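Local coordinates for putative glycosyltransferase (Mannosyltransferase) involved in glycosylating the PBCV-1 major capsid protein (Paramecium bursaria Chlorella virus 1, PDB 2P6W) that probably transfers a sugar from a nucleotide-sugar donor during glycosylation of the viral major capsid protein, this chain being its manganese-binding N-terminal domain, at residues A[8-13]-A[27-32]; A[61-66]-A[130-135]; A[96-101]-A[175-180]; A[136-141]-A[159-164]. All blocks are in the same frame, centred on the assembly; numbering follows the deposited sequence.

Contact 1. Residues A[8-13]-A[27-32]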
loop_
_atom_site.group_PDB
_atom_site.type_symbol
_atom_site.label_atom_id
_atom_site.label_comp_id
_atom_site.label_asym_id
_atom_site.label_seq_id
_atom_site.Cartn_x
_atom_site.Cartn_y
_atom_site.Cartn_z
ATOM N N ILE A 8 7.654 7.454 9.895
ATOM C CA ILE A 8 6.802 6.735 8.941
ATOM C C ILE A 8 5.350 6.766 9.397
ATOM O O ILE A 8 5.073 6.548 10.578
ATOM C CB ILE A 8 7.273 5.283 8.811
ATOM C CG1 ILE A 8 8.651 5.247 8.152
ATOM C CG2 ILE A 8 6.252 4.409 8.016
ATOM C CD1 ILE A 8 9.399 3.925 8.355
ATOM N N THR A 9 4.432 7.034 8.459
ATOM C CA THR A 9 2.998 6.936 8.710
ATOM C C THR A 9 2.452 5.860 7.795
ATOM O O THR A 9 2.564 5.977 6.571
ATOM C CB THR A 9 2.281 8.262 8.386
ATOM O OG1 THR A 9 2.704 9.261 9.324
ATOM C CG2 THR A 9 0.749 8.121 8.442
ATOM N N ILE A 10 1.898 4.804 8.377
ATOM C CA ILE A 10 1.232 3.792 7.575
ATOM C C ILE A 10 -0.209 4.223 7.442
ATOM O O ILE A 10 -0.820 4.655 8.425
ATOM C CB ILE A 10 1.338 2.387 8.206
ATOM C CG1 ILE A 10 2.817 2.063 8.447
ATOM C CG2 ILE A 10 0.627 1.330 7.315
ATOM C CD1 ILE A 10 3.108 0.666 8.926
ATOM N N LEU A 11 -0.737 4.105 6.231
ATOM C CA LEU A 11 -2.137 4.457 5.989
ATOM C C LEU A 11 -2.847 3.363 5.220
ATOM O O LEU A 11 -2.253 2.643 4.412
ATOM C CB LEU A 11 -2.289 5.807 5.271
ATOM C CG LEU A 11 -1.626 5.923 3.898
ATOM C CD1 LEU A 11 -2.473 6.757 2.958
ATOM C CD2 LEU A 11 -0.249 6.535 4.024
ATOM N N SER A 12 -4.150 3.266 5.479
ATOM C CA SER A 12 -5.003 2.322 4.778
ATOM C C SER A 12 -6.423 2.795 4.959
ATOM O O SER A 12 -6.657 3.929 5.425
ATOM C CB SER A 12 -4.832 0.913 5.356
ATOM O OG SER A 12 -5.475 -0.078 4.550
ATOM N N GLY A 13 -7.373 1.934 4.620
ATOM C CA GLY A 13 -8.780 2.271 4.836
ATOM C C GLY A 13 -9.648 1.171 4.310
ATOM O O GLY A 13 -9.191 0.348 3.511
ATOM N N GLU A 27 -6.445 -4.151 12.553
ATOM C CA GLU A 27 -5.938 -4.429 13.905
ATOM C C GLU A 27 -4.455 -4.753 13.918
ATOM O O GLU A 27 -3.703 -4.240 14.756
ATOM C CB GLU A 27 -6.725 -5.570 14.549
ATOM C CG GLU A 27 -8.090 -5.093 15.050
ATOM C CD GLU A 27 -9.037 -6.226 15.400
ATOM O OE1 GLU A 27 -8.612 -7.406 15.362
ATOM O OE2 GLU A 27 -10.217 -5.923 15.705
ATOM N N LEU A 28 -4.029 -5.607 12.988
ATOM C CA LEU A 28 -2.621 -6.025 12.926
ATOM C C LEU A 28 -1.697 -4.875 12.503
ATOM O O LEU A 28 -0.608 -4.702 13.048
ATOM C CB LEU A 28 -2.461 -7.232 11.994
ATOM C CG LEU A 28 -3.195 -8.494 12.442
ATOM C CD1 LEU A 28 -2.864 -9.624 11.458
ATOM C CD2 LEU A 28 -2.771 -8.856 13.853
ATOM N N VAL A 29 -2.141 -4.068 11.552
ATOM C CA VAL A 29 -1.356 -2.890 11.163
ATOM C C VAL A 29 -1.267 -1.873 12.303
ATOM O O VAL A 29 -0.174 -1.354 12.597
ATOM C CB VAL A 29 -1.847 -2.277 9.843
ATOM C CG1 VAL A 29 -1.001 -1.049 9.446
ATOM C CG2 VAL A 29 -1.781 -3.310 8.723
ATOM N N GLU A 30 -2.391 -1.605 12.966
ATOM C CA GLU A 30 -2.390 -0.663 14.086
ATOM C C GLU A 30 -1.421 -1.151 15.183
ATOM O O GLU A 30 -0.619 -0.370 15.739
ATOM C CB GLU A 30 -3.810 -0.474 14.636
ATOM C CG GLU A 30 -3.908 0.672 15.651
ATOM C CD GLU A 30 -5.296 1.303 15.766
ATOM O OE1 GLU A 30 -6.298 0.706 15.305
ATOM O OE2 GLU A 30 -5.375 2.426 16.331
ATOM N N GLU A 31 -1.475 -2.453 15.466
ATOM C CA GLU A 31 -0.610 -3.019 16.490
ATOM C C GLU A 31 0.833 -2.817 16.072
ATOM O O GLU A 31 1.679 -2.394 16.864
ATOM C CB GLU A 31 -0.854 -4.521 16.665
ATOM C CG GLU A 31 0.076 -5.120 17.713
ATOM C CD GLU A 31 0.174 -6.630 17.653
ATOM O OE1 GLU A 31 -0.354 -7.248 16.691
ATOM O OE2 GLU A 31 0.804 -7.198 18.580
ATOM N N TYR A 32 1.108 -3.136 14.809
ATOM C CA TYR A 32 2.468 -3.003 14.303
ATOM C C TYR A 32 2.988 -1.564 14.459
ATOM O O TYR A 32 4.127 -1.334 14.892
ATOM C CB TYR A 32 2.513 -3.466 12.846
ATOM C CG TYR A 32 3.903 -3.405 12.249
ATOM C CD1 TYR A 32 4.888 -4.326 12.628
ATOM C CD2 TYR A 32 4.227 -2.427 11.299
ATOM C CE1 TYR A 32 6.180 -4.263 12.085
ATOM C CE2 TYR A 32 5.501 -2.348 10.763
ATOM C CZ TYR A 32 6.480 -3.266 11.158
ATOM O OH TYR A 32 7.749 -3.182 10.624
#

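Contact 2. Residues A[61-66]-A[130-135]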
loop_
_atom_site.group_PDB
_atom_site.type_symbol
_atom_site.label_atom_id
_atom_site.label_comp_id
_atom_site.label_asym_id
_atom_site.label_seq_id
_atom_site.Cartn_x
_atom_site.Cartn_y
_atom_site.Cartn_z
ATOM N N TRP A 61 -6.059 9.889 -2.607
ATOM C CA TRP A 61 -6.818 10.892 -1.869
ATOM C C TRP A 61 -6.577 10.718 -0.364
ATOM O O TRP A 61 -6.364 11.706 0.358
ATOM C CB TRP A 61 -8.306 10.777 -2.213
ATOM C CG TRP A 61 -9.202 11.768 -1.513
ATOM C CD1 TRP A 61 -9.493 13.032 -1.914
ATOM C CD2 TRP A 61 -9.932 11.544 -0.303
ATOM N NE1 TRP A 61 -10.357 13.628 -1.017
ATOM C CE2 TRP A 61 -10.629 12.736 -0.014
ATOM C CE3 TRP A 61 -10.027 10.467 0.597
ATOM C CZ2 TRP A 61 -11.444 12.872 1.114
ATOM C CZ3 TRP A 61 -10.850 10.602 1.712
ATOM C CH2 TRP A 61 -11.539 11.804 1.963
ATOM N N ILE A 62 -6.596 9.466 0.099
ATOM C CA ILE A 62 -6.372 9.152 1.531
ATOM C C ILE A 62 -4.992 9.615 2.018
ATOM O O ILE A 62 -4.834 10.034 3.175
ATOM C CB ILE A 62 -6.606 7.652 1.843
ATOM C CG1 ILE A 62 -8.043 7.255 1.504
ATOM C CG2 ILE A 62 -6.264 7.291 3.328
ATOM C CD1 ILE A 62 -8.235 5.756 1.473
ATOM N N ILE A 63 -3.979 9.572 1.151
ATOM C CA ILE A 63 -2.671 10.085 1.553
ATOM C C ILE A 63 -2.698 11.554 2.043
ATOM O O ILE A 63 -1.978 11.889 2.990
ATOM C CB ILE A 63 -1.584 9.811 0.480
ATOM C CG1 ILE A 63 -0.188 9.903 1.109
ATOM C CG2 ILE A 63 -1.783 10.702 -0.753
ATOM C CD1 ILE A 63 0.921 9.472 0.176
ATOM N N GLN A 64 -3.509 12.427 1.429
ATOM C CA GLN A 64 -3.629 13.798 1.920
ATOM C C GLN A 64 -4.234 13.831 3.332
ATOM O O GLN A 64 -3.835 14.634 4.163
ATOM C CB GLN A 64 -4.389 14.744 0.950
ATOM C CG GLN A 64 -4.509 16.177 1.563
ATOM C CD GLN A 64 -5.020 17.297 0.656
ATOM O OE1 GLN A 64 -5.816 17.100 -0.304
ATOM N NE2 GLN A 64 -4.597 18.503 0.992
ATOM N N GLN A 65 -5.182 12.936 3.598
ATOM C CA GLN A 65 -5.774 12.818 4.933
ATOM C C GLN A 65 -4.684 12.514 5.946
ATOM O O GLN A 65 -4.626 13.133 7.019
ATOM C CB GLN A 65 -6.793 11.679 4.979
ATOM C CG GLN A 65 -8.009 11.825 4.070
ATOM C CD GLN A 65 -9.031 12.796 4.626
ATOM O OE1 GLN A 65 -8.815 14.008 4.614
ATOM N NE2 GLN A 65 -10.144 12.275 5.114
ATOM N N ALA A 66 -3.829 11.551 5.588
ATOM C CA ALA A 66 -2.713 11.141 6.459
ATOM C C ALA A 66 -1.695 12.261 6.670
ATOM O O ALA A 66 -1.170 12.435 7.770
ATOM C CB ALA A 66 -2.027 9.912 5.883
ATOM N N ASP A 130 7.777 14.498 -0.104
ATOM C CA ASP A 130 7.977 15.448 -1.202
ATOM C C ASP A 130 7.240 15.019 -2.461
ATOM O O ASP A 130 7.289 15.728 -3.465
ATOM C CB ASP A 130 9.466 15.680 -1.490
ATOM C CG ASP A 130 10.152 16.493 -0.389
ATOM O OD1 ASP A 130 9.469 17.280 0.303
ATOM O OD2 ASP A 130 11.371 16.379 -0.210
ATOM N N ALA A 131 6.577 13.862 -2.400
ATOM C CA ALA A 131 5.727 13.401 -3.504
ATOM C C ALA A 131 4.233 13.573 -3.209
ATOM O O ALA A 131 3.389 13.080 -3.967
ATOM C CB ALA A 131 6.035 11.942 -3.863
ATOM N N LEU A 132 3.887 14.299 -2.141
ATOM C CA LEU A 132 2.460 14.509 -1.863
ATOM C C LEU A 132 1.775 15.264 -2.999
ATOM O O LEU A 132 0.629 14.959 -3.342
ATOM C CB LEU A 132 2.260 15.267 -0.558
ATOM C CG LEU A 132 2.472 14.449 0.708
ATOM C CD1 LEU A 132 2.447 15.401 1.901
ATOM C CD2 LEU A 132 1.429 13.340 0.892
ATOM N N GLU A 133 2.475 16.219 -3.605
ATOM C CA GLU A 133 1.856 16.985 -4.697
ATOM C C GLU A 133 1.697 16.112 -5.938
ATOM O O GLU A 133 0.774 16.298 -6.740
ATOM C CB GLU A 133 2.682 18.237 -4.979
ATOM C CG GLU A 133 2.514 19.271 -3.871
ATOM C CD GLU A 133 1.146 19.908 -3.908
ATOM O OE1 GLU A 133 0.735 20.365 -4.999
ATOM O OE2 GLU A 133 0.489 19.949 -2.845
ATOM N N ILE A 134 2.587 15.136 -6.073
ATOM C CA ILE A 134 2.458 14.143 -7.141
ATOM C C ILE A 134 1.230 13.276 -6.941
ATOM O O ILE A 134 0.476 13.035 -7.888
ATOM C CB ILE A 134 3.700 13.246 -7.247
ATOM C CG1 ILE A 134 4.904 14.099 -7.673
ATOM C CG2 ILE A 134 3.428 12.096 -8.222
ATOM C CD1 ILE A 134 6.224 13.331 -7.767
ATOM N N GLU A 135 1.017 12.813 -5.709
ATOM C CA GLU A 135 -0.175 12.009 -5.432
ATOM C C GLU A 135 -1.458 12.803 -5.716
ATOM O O GLU A 135 -2.465 12.246 -6.152
ATOM C CB GLU A 135 -0.153 11.513 -4.003
ATOM C CG GLU A 135 0.907 10.433 -3.795
ATOM C CD GLU A 135 0.473 9.102 -4.400
ATOM O OE1 GLU A 135 -0.687 8.702 -4.191
ATOM O OE2 GLU A 135 1.275 8.447 -5.088
#

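Contact 3. Residues A[96-101]-A[175-180]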
loop_
_atom_site.group_PDB
_atom_site.type_symbol
_atom_site.label_atom_id
_atom_site.label_comp_id
_atom_site.label_asym_id
_atom_site.label_seq_id
_atom_site.Cartn_x
_atom_site.Cartn_y
_atom_site.Cartn_z
ATOM N N SER A 96 14.423 -2.746 8.747
ATOM C CA SER A 96 15.190 -3.988 8.694
ATOM C C SER A 96 15.021 -4.695 7.348
ATOM O O SER A 96 15.789 -5.604 7.021
ATOM C CB SER A 96 14.830 -4.937 9.845
ATOM O OG SER A 96 13.479 -5.355 9.746
ATOM N N PHE A 97 14.009 -4.271 6.577
ATOM C CA PHE A 97 13.631 -4.929 5.313
ATOM C C PHE A 97 13.923 -4.074 4.084
ATOM O O PHE A 97 14.011 -4.597 2.965
ATOM C CB PHE A 97 12.132 -5.269 5.322
ATOM C CG PHE A 97 11.762 -6.328 6.323
ATOM C CD1 PHE A 97 11.851 -7.687 5.995
ATOM C CD2 PHE A 97 11.333 -5.970 7.588
ATOM C CE1 PHE A 97 11.527 -8.667 6.932
ATOM C CE2 PHE A 97 10.985 -6.943 8.528
ATOM C CZ PHE A 97 11.079 -8.286 8.199
ATOM N N ILE A 98 14.045 -2.764 4.286
ATOM C CA ILE A 98 14.275 -1.837 3.183
ATOM C C ILE A 98 15.152 -0.669 3.612
ATOM O O ILE A 98 15.057 -0.192 4.743
ATOM C CB ILE A 98 12.914 -1.338 2.556
ATOM C CG1 ILE A 98 13.149 -0.425 1.351
ATOM C CG2 ILE A 98 12.031 -0.665 3.591
ATOM C CD1 ILE A 98 11.884 -0.204 0.497
ATOM N N ASP A 99 16.024 -0.243 2.700
ATOM C CA ASP A 99 16.937 0.862 2.924
ATOM C C ASP A 99 16.252 2.135 2.420
ATOM O O ASP A 99 16.054 2.296 1.208
ATOM C CB ASP A 99 18.224 0.586 2.136
ATOM C CG ASP A 99 19.230 1.711 2.217
ATOM O OD1 ASP A 99 18.987 2.716 2.912
ATOM O OD2 ASP A 99 20.293 1.558 1.577
ATOM N N LEU A 100 15.893 3.022 3.353
ATOM C CA LEU A 100 15.219 4.283 3.016
ATOM C C LEU A 100 16.157 5.494 3.061
ATOM O O LEU A 100 15.695 6.640 3.108
ATOM C CB LEU A 100 14.014 4.510 3.942
ATOM C CG LEU A 100 12.890 3.466 3.839
ATOM C CD1 LEU A 100 11.831 3.717 4.905
ATOM C CD2 LEU A 100 12.283 3.444 2.443
ATOM N N SER A 101 17.462 5.242 3.021
ATOM C CA SER A 101 18.454 6.299 3.255
ATOM C C SER A 101 18.777 7.199 2.068
ATOM O O SER A 101 19.368 8.273 2.277
ATOM C CB SER A 101 19.753 5.704 3.803
ATOM O OG SER A 101 20.381 4.919 2.822
ATOM N N TYR A 175 9.322 -10.008 -2.077
ATOM C CA TYR A 175 9.220 -11.221 -1.248
ATOM C C TYR A 175 8.938 -10.969 0.219
ATOM O O TYR A 175 8.296 -11.801 0.860
ATOM C CB TYR A 175 10.444 -12.129 -1.406
ATOM C CG TYR A 175 10.799 -12.352 -2.847
ATOM C CD1 TYR A 175 9.825 -12.759 -3.776
ATOM C CD2 TYR A 175 12.093 -12.101 -3.309
ATOM C CE1 TYR A 175 10.155 -12.939 -5.125
ATOM C CE2 TYR A 175 12.429 -12.282 -4.644
ATOM C CZ TYR A 175 11.455 -12.704 -5.547
ATOM O OH TYR A 175 11.778 -12.870 -6.886
ATOM N N THR A 176 9.406 -9.834 0.731
ATOM C CA THR A 176 9.156 -9.497 2.131
ATOM C C THR A 176 8.154 -8.361 2.315
ATOM O O THR A 176 7.468 -8.328 3.346
ATOM C CB THR A 176 10.435 -9.119 2.883
ATOM O OG1 THR A 176 11.051 -8.001 2.238
ATOM C CG2 THR A 176 11.412 -10.308 2.927
ATOM N N LEU A 177 8.086 -7.431 1.354
ATOM C CA LEU A 177 7.270 -6.223 1.546
ATOM C C LEU A 177 5.954 -6.144 0.749
ATOM O O LEU A 177 5.124 -5.278 1.008
ATOM C CB LEU A 177 8.097 -4.949 1.345
ATOM C CG LEU A 177 9.189 -4.781 2.418
ATOM C CD1 LEU A 177 10.210 -3.761 1.983
ATOM C CD2 LEU A 177 8.614 -4.392 3.797
ATOM N N ASN A 178 5.776 -7.030 -0.221
ATOM C CA ASN A 178 4.484 -7.117 -0.910
ATOM C C ASN A 178 4.311 -8.577 -1.298
ATOM O O ASN A 178 4.276 -8.938 -2.474
ATOM C CB ASN A 178 4.432 -6.178 -2.116
ATOM C CG ASN A 178 3.025 -6.024 -2.685
ATOM O OD1 ASN A 178 2.096 -6.763 -2.323
ATOM N ND2 ASN A 178 2.849 -5.039 -3.578
ATOM N N CYS A 179 4.257 -9.420 -0.266
ATOM C CA CYS A 179 4.335 -10.854 -0.477
ATOM C C CYS A 179 2.963 -11.431 -0.791
ATOM O O CYS A 179 2.204 -11.839 0.104
ATOM C CB CYS A 179 4.984 -11.532 0.734
ATOM S SG CYS A 179 5.300 -13.271 0.384
ATOM N N ILE A 180 2.637 -11.425 -2.085
ATOM C CA ILE A 180 1.368 -11.949 -2.582
ATOM C C ILE A 180 1.234 -13.430 -2.220
ATOM O O ILE A 180 2.111 -14.242 -2.536
ATOM C CB ILE A 180 1.251 -11.714 -4.108
ATOM C CG1 ILE A 180 1.169 -10.204 -4.407
ATOM C CG2 ILE A 180 0.041 -12.449 -4.680
ATOM C CD1 ILE A 180 1.270 -9.851 -5.883
HETATM O O HOH W 1 13.746 -7.237 2.540
#

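Contact 4. Residues A[136-141]-A[159-164]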
loop_
_atom_site.group_PDB
_atom_site.type_symbol
_atom_site.label_atom_id
_atom_site.label_comp_id
_atom_site.label_asym_id
_atom_site.label_seq_id
_atom_site.Cartn_x
_atom_site.Cartn_y
_atom_site.Cartn_z
ATOM N N LYS A 136 -1.422 14.107 -5.463
ATOM C CA LYS A 136 -2.556 14.948 -5.802
ATOM C C LYS A 136 -2.860 14.868 -7.298
ATOM O O LYS A 136 -4.030 14.800 -7.695
ATOM C CB LYS A 136 -2.320 16.407 -5.405
ATOM C CG LYS A 136 -2.473 16.689 -3.931
ATOM C CD LYS A 136 -2.394 18.197 -3.661
ATOM C CE LYS A 136 -2.365 18.536 -2.175
ATOM N NZ LYS A 136 -2.267 20.023 -2.006
ATOM N N ILE A 137 -1.811 14.857 -8.119
ATOM C CA ILE A 137 -1.998 14.703 -9.555
ATOM C C ILE A 137 -2.533 13.316 -9.909
ATOM O O ILE A 137 -3.453 13.188 -10.724
ATOM C CB ILE A 137 -0.688 15.007 -10.336
ATOM C CG1 ILE A 137 -0.255 16.458 -10.101
ATOM C CG2 ILE A 137 -0.891 14.751 -11.805
ATOM C CD1 ILE A 137 -1.254 17.475 -10.578
ATOM N N VAL A 138 -2.007 12.280 -9.256
ATOM C CA VAL A 138 -2.483 10.924 -9.513
ATOM C C VAL A 138 -3.982 10.870 -9.250
ATOM O O VAL A 138 -4.736 10.379 -10.070
ATOM C CB VAL A 138 -1.799 9.914 -8.609
ATOM C CG1 VAL A 138 -2.460 8.520 -8.725
ATOM C CG2 VAL A 138 -0.326 9.817 -8.966
ATOM N N TRP A 139 -4.400 11.383 -8.101
ATOM C CA TRP A 139 -5.840 11.426 -7.810
ATOM C C TRP A 139 -6.630 12.180 -8.890
ATOM O O TRP A 139 -7.690 11.716 -9.299
ATOM C CB TRP A 139 -6.064 12.038 -6.424
ATOM C CG TRP A 139 -7.503 12.249 -6.045
ATOM C CD1 TRP A 139 -8.109 13.446 -5.795
ATOM C CD2 TRP A 139 -8.513 11.242 -5.846
ATOM N NE1 TRP A 139 -9.432 13.257 -5.459
ATOM C CE2 TRP A 139 -9.708 11.914 -5.480
ATOM C CE3 TRP A 139 -8.531 9.845 -5.962
ATOM C CZ2 TRP A 139 -10.909 11.233 -5.229
ATOM C CZ3 TRP A 139 -9.721 9.161 -5.697
ATOM C CH2 TRP A 139 -10.898 9.858 -5.337
ATOM N N SER A 140 -6.094 13.311 -9.360
ATOM C CA SER A 140 -6.785 14.153 -10.357
ATOM C C SER A 140 -6.978 13.442 -11.684
ATOM O O SER A 140 -7.835 13.847 -12.479
ATOM C CB SER A 140 -6.017 15.458 -10.585
ATOM O OG SER A 140 -4.889 15.264 -11.433
ATOM N N LEU A 141 -6.173 12.407 -11.938
ATOM C CA LEU A 141 -6.197 11.719 -13.237
ATOM C C LEU A 141 -7.225 10.593 -13.259
ATOM O O LEU A 141 -7.385 9.920 -14.276
ATOM C CB LEU A 141 -4.811 11.170 -13.593
ATOM C CG LEU A 141 -3.772 12.230 -13.942
ATOM C CD1 LEU A 141 -2.425 11.584 -14.004
ATOM C CD2 LEU A 141 -4.096 12.919 -15.263
ATOM N N GLU A 159 3.268 4.463 -15.414
ATOM C CA GLU A 159 3.307 5.011 -16.777
ATOM C C GLU A 159 3.164 6.526 -16.892
ATOM O O GLU A 159 3.516 7.102 -17.952
ATOM C CB GLU A 159 2.255 4.337 -17.644
ATOM C CG GLU A 159 2.489 2.830 -17.834
ATOM C CD GLU A 159 1.454 2.181 -18.728
ATOM O OE1 GLU A 159 1.025 2.833 -19.707
ATOM O OE2 GLU A 159 1.053 1.026 -18.442
ATOM N N TYR A 160 2.627 7.167 -15.850
ATOM C CA TYR A 160 2.535 8.624 -15.830
ATOM C C TYR A 160 3.605 9.224 -14.906
ATOM O O TYR A 160 4.357 10.115 -15.307
ATOM C CB TYR A 160 1.137 9.094 -15.409
ATOM C CG TYR A 160 0.909 10.561 -15.642
ATOM C CD1 TYR A 160 0.355 11.008 -16.836
ATOM C CD2 TYR A 160 1.254 11.501 -14.674
ATOM C CE1 TYR A 160 0.160 12.354 -17.061
ATOM C CE2 TYR A 160 1.060 12.852 -14.886
ATOM C CZ TYR A 160 0.513 13.275 -16.075
ATOM O OH TYR A 160 0.313 14.622 -16.306
ATOM N N VAL A 161 3.676 8.730 -13.673
ATOM C CA VAL A 161 4.583 9.350 -12.696
ATOM C C VAL A 161 6.037 9.004 -12.978
ATOM O O VAL A 161 6.897 9.887 -13.097
ATOM C CB VAL A 161 4.230 8.962 -11.235
ATOM C CG1 VAL A 161 5.265 9.505 -10.266
ATOM C CG2 VAL A 161 2.849 9.519 -10.870
ATOM N N PHE A 162 6.315 7.707 -13.084
ATOM C CA PHE A 162 7.710 7.282 -13.189
ATOM C C PHE A 162 8.494 7.958 -14.342
ATOM O O PHE A 162 9.624 8.414 -14.125
ATOM C CB PHE A 162 7.818 5.751 -13.261
ATOM C CG PHE A 162 7.653 5.050 -11.928
ATOM C CD1 PHE A 162 7.333 5.753 -10.760
ATOM C CD2 PHE A 162 7.771 3.659 -11.864
ATOM C CE1 PHE A 162 7.168 5.068 -9.534
ATOM C CE2 PHE A 162 7.603 2.989 -10.659
ATOM C CZ PHE A 162 7.316 3.689 -9.500
ATOM N N PRO A 163 7.913 8.033 -15.559
ATOM C CA PRO A 163 8.654 8.716 -16.635
ATOM C C PRO A 163 9.039 10.147 -16.326
ATOM O O PRO A 163 10.023 10.647 -16.884
ATOM C CB PRO A 163 7.682 8.674 -17.811
ATOM C CG PRO A 163 6.863 7.468 -17.567
ATOM C CD PRO A 163 6.650 7.467 -16.068
ATOM N N ARG A 164 8.294 10.788 -15.429
ATOM C CA ARG A 164 8.506 12.198 -15.138
ATOM C C ARG A 164 9.475 12.446 -13.986
ATOM O O ARG A 164 9.851 13.603 -13.741
ATOM C CB ARG A 164 7.154 12.863 -14.852
ATOM C CG ARG A 164 6.252 13.060 -16.092
ATOM C CD ARG A 164 4.835 13.465 -15.685
ATOM N NE ARG A 164 4.050 13.884 -16.848
ATOM C CZ ARG A 164 3.580 13.057 -17.777
ATOM N NH1 ARG A 164 3.786 11.748 -17.681
ATOM N NH2 ARG A 164 2.903 13.538 -18.820
#

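Contact 1. Residues A[8-13]-A[27-32]
Val29 is the first residue of 27-32 to meet strand 8-13, and it does so with one methyl. Chi1 of -179° sends this methyl, CG1, to the strand. It lies 3.6 Å from CG2 of Ile10, and the two side chains pass each other at a slant. Almost one helical turn later comes Tyr32. Its ring receives CD1 of Ile10 at the edge, near the ring plane, with CD2 of Tyr32 as the nearest atom at 4.1 Å. The two side chains are roughly perpendicular. Ile10 therefore serves both partners with separate branches. CG2 goes to Val29, while the extended CG1-CD1 arm (chi2 -174°) goes to Tyr32. The hydroxyl of Tyr32 is used elsewhere, in a hydrogen bond with Lys92 O. No hydrogen bond joins the two segments, and all three touching residues are buried. The contact lies in a beta-alpha-beta unit made of strand 8-13, helix 20-36 and strand 39-43. Strand 8-13 runs between the parallel strands 39-43 and 75-79. Val29 of the helix also touches both neighbours of that strand, at Phe40 and Leu79.

Contact 2. Residues A[61-66]-A[130-135]
Ile63 on helix 59-69 faces the first turn of helix 132-140, where Leu132 and Glu135 receive it. The two segments run in opposing senses but well inclined to each other. The CA of Ile63 is 7.6 Å from the CA of Leu132 and 7.7 Å from the CA of Glu135, so it is almost equally far from the two. Ala131 is the N-cap of the second helix, and its carbonyl oxygen takes the first-turn bond from Glu135 N.

The side chain of Ile63 splits its contacts. CG1 is anti to the backbone N (chi1 -160°) and lies 3.8 Å from CD2 of Leu132. CD1, at the end of the same arm, is 4.0 Å from that methyl. The other branch, CG2, rests 3.7 Å from CB of Glu135. Chi1 of -71° puts the glutamate CG beside its own backbone N, 4.1 Å from Ile63 CD1; the bend at chi2 (-75°) then sets where the carboxylate goes. Ile63 and Glu135 cross at about a right angle. Phe76 of strand 75-79 touches both Ile63 and Leu132, which places the contact against the large sheet.

The glutamate has two roles. Its methylenes act as apolar surface for Ile63. Its buried carboxylate is satisfied elsewhere: OE2 by a salt bridge to Lys125 and a hydrogen bond with Tyr107 OH, and OE1 by a hydrogen bond with Ser60 OG. The contact itself has no hydrogen bond, so the two helices meet here by apolar packing alone, while the carboxylate is paired with residues outside the two segments.

Contact 3. Residues A[96-101]-A[175-180]
Phe97 and Ile98 present their side chains toward Thr176 and Leu177. The Phe97 ring meets Thr176 obliquely, with CD1 3.7 Å from the threonine CB. Leu177 comes alongside the stem of the same residue, its CD2 3.9 Å from CB of Phe97. The other leucine methyl, CD1, turns to the next residue. It lies 3.7 Å from CB of Ile98 and 3.9 Å from Ile98 CG2, and these two side chains cross at a slant. Leu177 thus forks across two consecutive residues.

A water bridges the two segments. It donates to Phe97 O at 2.7 Å and is hydrogen-bonded to Thr176 OG1 at 2.8 Å. It lies at the edge of the Phe97 ring, in plane. With chi1 at 59°, Thr176 turns OG1 to the water while CB stays against the ring. Beyond Ile98, an Asx turn shapes the loop: Asp99 OD1 accepts from Ser101 N, and from Ser101 OG as well.

The contact joins the loop before strand 107-110 to the chain leading into strand 179-180. That strand belongs to the small sheet beside the metal site of this GT-A-type domain. Next to Leu177, Asn178 OD1 is hydrogen-bonded to ND1 of His195, a manganese ligand.

Contact 4. Residues A[136-141]-A[159-164]
Tyr160 carries most of this contact, with a methyl of Leu141 set on one face of its ring. From CB the ring extends anti to the backbone N (chi1 -168°). CG is 3.9 Å from CD1 of Leu141. Along the nearer side of the ring, CD2 is 3.7 Å from the same methyl. CE2 also meets CG2 of Ile137, 4.1 Å away and oblique to the ring. At the far end, CZ is 4.0 Å from Leu141 CD1. This is a CH-pi contact: the methyl is 3.7 Å from the ring centroid and 7° off the normal.

The arrangement is a helix-helix packing between 132-140 and 153-164. The second helix has a wider pi-type turn at 159-161 and a kink at Pro163. On the opposite face of the Tyr160 ring lies Arg164 NH1, over the centre. The same NH1 donates to Tyr160 O at 2.9 Å, which ties the guanidinium in place above the ring. Trp147 meets the ring edge-to-face.

Beside the tyrosine, CG2 of Val138 touches CG2 of Val161 at 3.7 Å. The two valines cross at about a right angle, and Val161 also packs on Tyr107 of strand 107-110.

Contacts 2 and 4 have centres about 12 Å apart. They share helix 132-140 and touch where Ile134 CG2 lies 3.7 Å from Val161 CG2. Contact 1 meets contact 2 through strand 8-13, with Leu11 CD1 3.6 Å from Ile63 CA. Contact 1 only brushes contact 3, Ile8 CD1 being 4.2 Å from Leu100 CD1. Contacts 1 and 4 have centres about 25 Å apart. The manganese is about 12 Å from the Val29 side chain and about 13 Å from that of Leu177. Segment 8-13 ends at Gly13, which binds UDP in another structure; none is bound here. Arg59, which binds UDP-glucose when that donor is present, has its side chain about 5 Å from that of Glu135.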